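Local coordinates for protein glucose-permease IIA component (Mycoplasma capricolum, PDB 2GPR) that accepts a phosphoryl group from phospho-HPr and passes it to the EIIB domain, driving glucose uptake by the sugar phosphotransferase system, at residues E25-V28 against F29-M33; E143-Q146 against G147-V150. All blocks are in the same frame, centred on the assembly; numbering follows the deposited sequence.

Contact 1 of 2, residues E25-V28 against F29-M33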
ATOM      1  N   GLU A  25      14.433  -2.245  -3.592  1.00 41.88           N
ATOM      2  CA  GLU A  25      15.705  -2.716  -3.064  1.00 42.02           C
ATOM      3  C   GLU A  25      15.584  -3.464  -1.750  1.00 40.54           C
ATOM      4  O   GLU A  25      16.072  -3.005  -0.726  1.00 44.21           O
ATOM      5  CB  GLU A  25      16.656  -1.528  -2.887  1.00 43.68           C
ATOM      6  CG  GLU A  25      15.941  -0.381  -2.179  1.00 46.33           C
ATOM      7  CD  GLU A  25      15.137   0.422  -3.151  1.00 49.85           C
ATOM      8  OE1 GLU A  25      15.856   0.806  -4.177  1.00 50.84           O
ATOM      9  OE2 GLU A  25      13.924   0.582  -3.067  1.00 51.23           O
ATOM     10  N   ASP A  26      14.930  -4.596  -1.795  1.00 34.83           N
ATOM     11  CA  ASP A  26      14.698  -5.409  -0.636  1.00 30.25           C
ATOM     12  C   ASP A  26      14.187  -6.782  -1.045  1.00 28.31           C
ATOM     13  O   ASP A  26      13.055  -6.918  -1.509  1.00 25.55           O
ATOM     14  CB  ASP A  26      13.683  -4.743   0.277  1.00 29.43           C
ATOM     15  CG  ASP A  26      13.235  -5.636   1.380  1.00 32.28           C
ATOM     16  OD1 ASP A  26      12.609  -6.650   1.220  1.00 34.17           O
ATOM     17  OD2 ASP A  26      13.430  -5.107   2.540  1.00 34.75           O
ATOM     18  N   GLU A  27      15.006  -7.775  -0.750  1.00 29.79           N
ATOM     19  CA  GLU A  27      14.790  -9.179  -1.019  1.00 31.61           C
ATOM     20  C   GLU A  27      13.351  -9.605  -0.844  1.00 28.18           C
ATOM     21  O   GLU A  27      12.721 -10.160  -1.744  1.00 26.97           O
ATOM     22  CB  GLU A  27      15.718  -9.983  -0.069  1.00 40.40           C
ATOM     23  CG  GLU A  27      14.974 -10.988   0.839  1.00 48.56           C
ATOM     24  CD  GLU A  27      15.293 -10.902   2.323  1.00 56.11           C
ATOM     25  OE1 GLU A  27      16.135 -10.147   2.796  1.00 57.64           O
ATOM     26  OE2 GLU A  27      14.608 -11.784   3.048  1.00 59.31           O
ATOM     27  N   VAL A  28      12.810  -9.307   0.333  1.00 24.33           N
ATOM     28  CA  VAL A  28      11.466  -9.702   0.641  1.00 20.46           C
ATOM     29  C   VAL A  28      10.426  -9.205  -0.372  1.00 21.12           C
ATOM     30  O   VAL A  28       9.497  -9.928  -0.761  1.00 19.45           O
ATOM     31  CB  VAL A  28      11.086  -9.311   2.039  1.00 17.17           C
ATOM     32  CG1 VAL A  28       9.583  -9.283   2.166  1.00 17.30           C
ATOM     33  CG2 VAL A  28      11.707 -10.219   3.087  1.00 16.88           C
ATOM     34  N   PHE A  29      10.575  -7.942  -0.768  1.00 25.37           N
ATOM     35  CA  PHE A  29       9.648  -7.277  -1.655  1.00 24.34           C
ATOM     36  C   PHE A  29       9.853  -7.605  -3.100  1.00 24.53           C
ATOM     37  O   PHE A  29       8.963  -8.098  -3.765  1.00 22.79           O
ATOM     38  CB  PHE A  29       9.650  -5.778  -1.416  1.00 25.84           C
ATOM     39  CG  PHE A  29       9.102  -5.438  -0.057  1.00 26.12           C
ATOM     40  CD1 PHE A  29       7.866  -5.929   0.356  1.00 26.64           C
ATOM     41  CD2 PHE A  29       9.767  -4.547   0.783  1.00 27.87           C
ATOM     42  CE1 PHE A  29       7.321  -5.627   1.605  1.00 27.07           C
ATOM     43  CE2 PHE A  29       9.235  -4.205   2.020  1.00 28.06           C
ATOM     44  CZ  PHE A  29       8.023  -4.754   2.437  1.00 28.29           C
ATOM     45  N   LYS A  30      11.063  -7.339  -3.573  1.00 30.22           N
ATOM     46  CA  LYS A  30      11.450  -7.534  -4.954  1.00 32.03           C
ATOM     47  C   LYS A  30      11.326  -8.958  -5.411  1.00 37.19           C
ATOM     48  O   LYS A  30      10.994  -9.200  -6.567  1.00 42.25           O
ATOM     49  CB  LYS A  30      12.770  -6.879  -5.295  1.00 29.08           C
ATOM     50  CG  LYS A  30      13.670  -7.715  -6.122  1.00 29.23           C
ATOM     51  CD  LYS A  30      14.779  -8.328  -5.301  1.00 34.03           C
ATOM     52  CE  LYS A  30      15.501  -7.294  -4.449  1.00 38.18           C
ATOM     53  NZ  LYS A  30      16.834  -7.691  -3.914  1.00 38.58           N
ATOM     54  N   GLU A  31      11.512  -9.886  -4.480  1.00 36.63           N
ATOM     55  CA  GLU A  31      11.409 -11.305  -4.758  1.00 38.11           C
ATOM     56  C   GLU A  31      10.009 -11.824  -4.602  1.00 34.08           C
ATOM     57  O   GLU A  31       9.739 -12.984  -4.845  1.00 31.31           O
ATOM     58  CB  GLU A  31      12.324 -12.121  -3.840  1.00 46.04           C
ATOM     59  CG  GLU A  31      13.706 -12.372  -4.419  1.00 54.19           C
ATOM     60  CD  GLU A  31      14.824 -12.251  -3.461  1.00 62.43           C
ATOM     61  OE1 GLU A  31      15.047 -13.380  -2.804  1.00 64.23           O
ATOM     62  OE2 GLU A  31      15.367 -11.172  -3.212  1.00 65.61           O
ATOM     63  N   ARG A  32       9.115 -10.978  -4.127  1.00 35.66           N
ATOM     64  CA  ARG A  32       7.719 -11.377  -3.926  1.00 34.99           C
ATOM     65  C   ARG A  32       7.545 -12.518  -2.949  1.00 32.71           C
ATOM     66  O   ARG A  32       6.675 -13.337  -3.142  1.00 30.01           O
ATOM     67  CB  ARG A  32       7.095 -11.835  -5.236  1.00 35.19           C
ATOM     68  CG  ARG A  32       6.554 -10.726  -6.112  1.00 34.73           C
ATOM     69  CD  ARG A  32       7.019 -10.919  -7.540  1.00 35.18           C
ATOM     70  NE  ARG A  32       6.730  -9.790  -8.407  1.00 35.97           N
ATOM     71  CZ  ARG A  32       7.604  -8.931  -8.935  1.00 34.26           C
ATOM     72  NH1 ARG A  32       8.909  -8.951  -8.686  1.00 33.87           N
ATOM     73  NH2 ARG A  32       7.133  -8.006  -9.757  1.00 33.92           N
ATOM     74  N   MET A  33       8.372 -12.579  -1.903  1.00 34.40           N
ATOM     75  CA  MET A  33       8.324 -13.662  -0.902  1.00 31.58           C
ATOM     76  C   MET A  33       6.957 -13.841  -0.248  1.00 33.82           C
ATOM     77  O   MET A  33       6.460 -14.953  -0.114  1.00 33.90           O
ATOM     78  CB  MET A  33       9.435 -13.495   0.147  1.00 29.44           C
ATOM     79  CG  MET A  33      10.784 -13.810  -0.454  1.00 32.51           C
ATOM     80  SD  MET A  33      12.167 -13.312   0.567  1.00 34.53           S
ATOM     81  CE  MET A  33      11.227 -13.122   2.108  1.00 35.30           C
TER

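Contact 2 of 2, residues E143-Q146 against G147-V150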
ATOM      1  N   GLU A 143       3.099   7.842 -13.842  1.00 25.00           N
ATOM      2  CA  GLU A 143       2.744   8.969 -13.003  1.00 26.80           C
ATOM      3  C   GLU A 143       1.225   8.966 -12.675  1.00 28.88           C
ATOM      4  O   GLU A 143       0.366   8.833 -13.570  1.00 29.72           O
ATOM      5  CB  GLU A 143       3.240  10.260 -13.680  1.00 29.94           C
ATOM      6  CG  GLU A 143       3.931  11.274 -12.737  1.00 37.38           C
ATOM      7  CD  GLU A 143       5.297  10.861 -12.193  1.00 40.03           C
ATOM      8  OE1 GLU A 143       5.637   9.699 -12.036  1.00 41.70           O
ATOM      9  OE2 GLU A 143       6.064  11.895 -11.869  1.00 38.81           O
ATOM     10  N   VAL A 144       0.886   9.022 -11.357  1.00 28.17           N
ATOM     11  CA  VAL A 144      -0.499   8.927 -10.878  1.00 25.10           C
ATOM     12  C   VAL A 144      -0.853   9.930  -9.817  1.00 24.81           C
ATOM     13  O   VAL A 144      -0.034  10.552  -9.176  1.00 24.67           O
ATOM     14  CB  VAL A 144      -0.858   7.532 -10.289  1.00 24.27           C
ATOM     15  CG1 VAL A 144      -0.726   6.410 -11.310  1.00 23.70           C
ATOM     16  CG2 VAL A 144      -0.008   7.216  -9.068  1.00 24.64           C
ATOM     17  N   LYS A 145      -2.136  10.015  -9.602  1.00 27.36           N
ATOM     18  CA  LYS A 145      -2.676  10.838  -8.586  1.00 27.72           C
ATOM     19  C   LYS A 145      -3.346   9.970  -7.572  1.00 27.10           C
ATOM     20  O   LYS A 145      -3.990   8.948  -7.907  1.00 26.58           O
ATOM     21  CB  LYS A 145      -3.637  11.833  -9.162  1.00 29.89           C
ATOM     22  CG  LYS A 145      -2.910  12.796 -10.069  1.00 33.10           C
ATOM     23  CD  LYS A 145      -2.491  14.066  -9.345  1.00 38.67           C
ATOM     24  CE  LYS A 145      -3.406  15.276  -9.642  1.00 42.49           C
ATOM     25  NZ  LYS A 145      -2.733  16.593  -9.562  1.00 44.72           N
ATOM     26  N   GLN A 146      -3.181  10.366  -6.323  1.00 25.98           N
ATOM     27  CA  GLN A 146      -3.788   9.631  -5.222  1.00 25.33           C
ATOM     28  C   GLN A 146      -5.294   9.465  -5.454  1.00 26.66           C
ATOM     29  O   GLN A 146      -6.007  10.462  -5.631  1.00 27.32           O
ATOM     30  CB  GLN A 146      -3.544  10.369  -3.884  1.00 21.12           C
ATOM     31  CG  GLN A 146      -4.230   9.700  -2.704  1.00 18.66           C
ATOM     32  CD  GLN A 146      -5.593  10.247  -2.457  1.00 19.95           C
ATOM     33  OE1 GLN A 146      -6.599   9.498  -2.274  1.00 17.52           O
ATOM     34  NE2 GLN A 146      -5.619  11.584  -2.385  1.00 23.26           N
ATOM     35  N   GLY A 147      -5.780   8.208  -5.478  1.00 24.09           N
ATOM     36  CA  GLY A 147      -7.202   7.947  -5.674  1.00 21.03           C
ATOM     37  C   GLY A 147      -7.513   7.546  -7.116  1.00 21.29           C
ATOM     38  O   GLY A 147      -8.673   7.514  -7.548  1.00 22.00           O
ATOM     39  N   ASP A 148      -6.456   7.268  -7.856  1.00 20.22           N
ATOM     40  CA  ASP A 148      -6.559   6.890  -9.238  1.00 20.12           C
ATOM     41  C   ASP A 148      -6.591   5.431  -9.263  1.00 17.92           C
ATOM     42  O   ASP A 148      -5.832   4.832  -8.517  1.00 16.06           O
ATOM     43  CB  ASP A 148      -5.222   7.240  -9.971  1.00 20.77           C
ATOM     44  CG  ASP A 148      -5.027   8.633 -10.490  1.00 21.73           C
ATOM     45  OD1 ASP A 148      -5.943   9.433 -10.111  1.00 23.90           O
ATOM     46  OD2 ASP A 148      -4.092   8.973 -11.185  1.00 23.68           O
ATOM     47  N   VAL A 149      -7.325   4.849 -10.178  1.00 19.11           N
ATOM     48  CA  VAL A 149      -7.213   3.419 -10.284  1.00 20.92           C
ATOM     49  C   VAL A 149      -5.804   3.064 -10.791  1.00 24.88           C
ATOM     50  O   VAL A 149      -5.231   3.747 -11.627  1.00 26.19           O
ATOM     51  CB  VAL A 149      -8.334   2.736 -11.049  1.00 19.17           C
ATOM     52  CG1 VAL A 149      -7.945   1.284 -11.303  1.00 19.83           C
ATOM     53  CG2 VAL A 149      -9.583   2.776 -10.208  1.00 17.61           C
ATOM     54  N   VAL A 150      -5.243   1.994 -10.247  1.00 25.82           N
ATOM     55  CA  VAL A 150      -3.868   1.570 -10.461  1.00 22.88           C
ATOM     56  C   VAL A 150      -3.745   0.038 -10.686  1.00 22.29           C
ATOM     57  O   VAL A 150      -2.716  -0.470 -11.098  1.00 24.42           O
ATOM     58  CB  VAL A 150      -3.072   2.097  -9.230  1.00 21.82           C
ATOM     59  CG1 VAL A 150      -1.998   1.163  -8.694  1.00 23.35           C
ATOM     60  CG2 VAL A 150      -2.488   3.470  -9.521  1.00 23.12           C
TER

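Contact 1 of 2, residues E25-V28 against F29-M33
Asp26 and Phe29 meet at the start of a single-turn helix, residues 27-30, on the protein surface beside the presumed phosphorylation site; the contact is local, made within one helical turn and at its two ends. Asp26 is the N-cap. Its OD1 accepts from Phe29 N at 3.1 Å, approached on the anti side, because a chi1 of 171° carries CG away from the backbone nitrogen and beside the carbonyl carbon. Aspartate suits this place because its short arm just spans to an amide of the first turn, which has no helical carbonyl four residues back and otherwise makes a weak bond to Asp26 O. The same carboxylate lies obliquely against the ring of Phe29, OD1 being 3.6 Å from CD2, with the two planes 37° apart. Over one face of that ring, toward its rim, sits Val28 CG1. The main chain closes the turn through Lys30 N to Asp26 O, 2.9 Å. At the other end Arg32 adopts a positive phi (61°), and Met33 N bonds to Val28 O at 3.1 Å while Arg32 N reaches Phe29 O, a Schellman motif. Arg32 sends its guanidinium to a salt bridge with Asp22. The ring of Phe29 packs edge-to-face with His78, by similarity the phosphorylated histidine. Caps at both ends thus secure a helix of barely one turn, and Asp26 probably helps to set the aromatic ring beside the active site.

Contact 2 of 2, residues E143-Q146 against G147-V150
Asp148 swings its carboxylate back across the turn it closes and places OD2 on the amide of Lys145. Its CG stands beside its own backbone nitrogen (chi1 -84°), which directs the group toward the preceding residues. Lys145 N donates to OD2 at 2.7 Å in a nearly straight bond, 164° at the hydrogen, but the amide comes from above the carboxylate plane, about 70° out of it. The side chain of Lys145 crosses that of Asp148 at a slant: CB touches OD1 at 3.5 Å, and the rest of the lysine leads away, as befits an exposed position. Farther along the same stretch, Val144 and Val150 meet at about a right angle, Val144 CG1 being 3.9 Å from Val150 CG2. Both are buried, and both also rest on Ala12 and on Ile18 of strand 16-19, a place for compact branched side chains. Residues 145-148 form a type II beta turn; the bond from Asp148 N to Lys145 O is weak, and the position of its acceptor is less certain. Gly147 takes the third position with phi 100°, where a CB would run into the carbonyl O of Gln146. Gln146 N is held by Asp15 OD1, and the Gly147 backbone bonds to Ala12, which ties the turn to the chain near strand 8-11. The turn leads the chain into strand 149-153. Aspartate fits position 148 because its acidic side chain accepts the Lys145 amide, tying the first residue of the turn to its last, while the buried valine pair supplies the apolar part of the contact.

Along the chain contact 1 comes first, at residues 25-33, and contact 2 near the C-terminus, at residues 143-150. Their centres lie about 23 Å apart, with the nearest atoms about 12 Å apart, so they do not touch. Contact 1 belongs to helix 27-30, in the connection between strands 16-19 and 36-42 of the seven-stranded antiparallel sheet. Contact 2 leads into strand 149-153, which pairs antiparallel with strand 8-11; its buried valines rest on Ile18 of strand 16-19, at the edge of that larger sheet. Contact 1 lies next to His78, the phosphorylated histidine by similarity, whereas contact 2 lies away from the annotated sites, at the entry to strand 149-153.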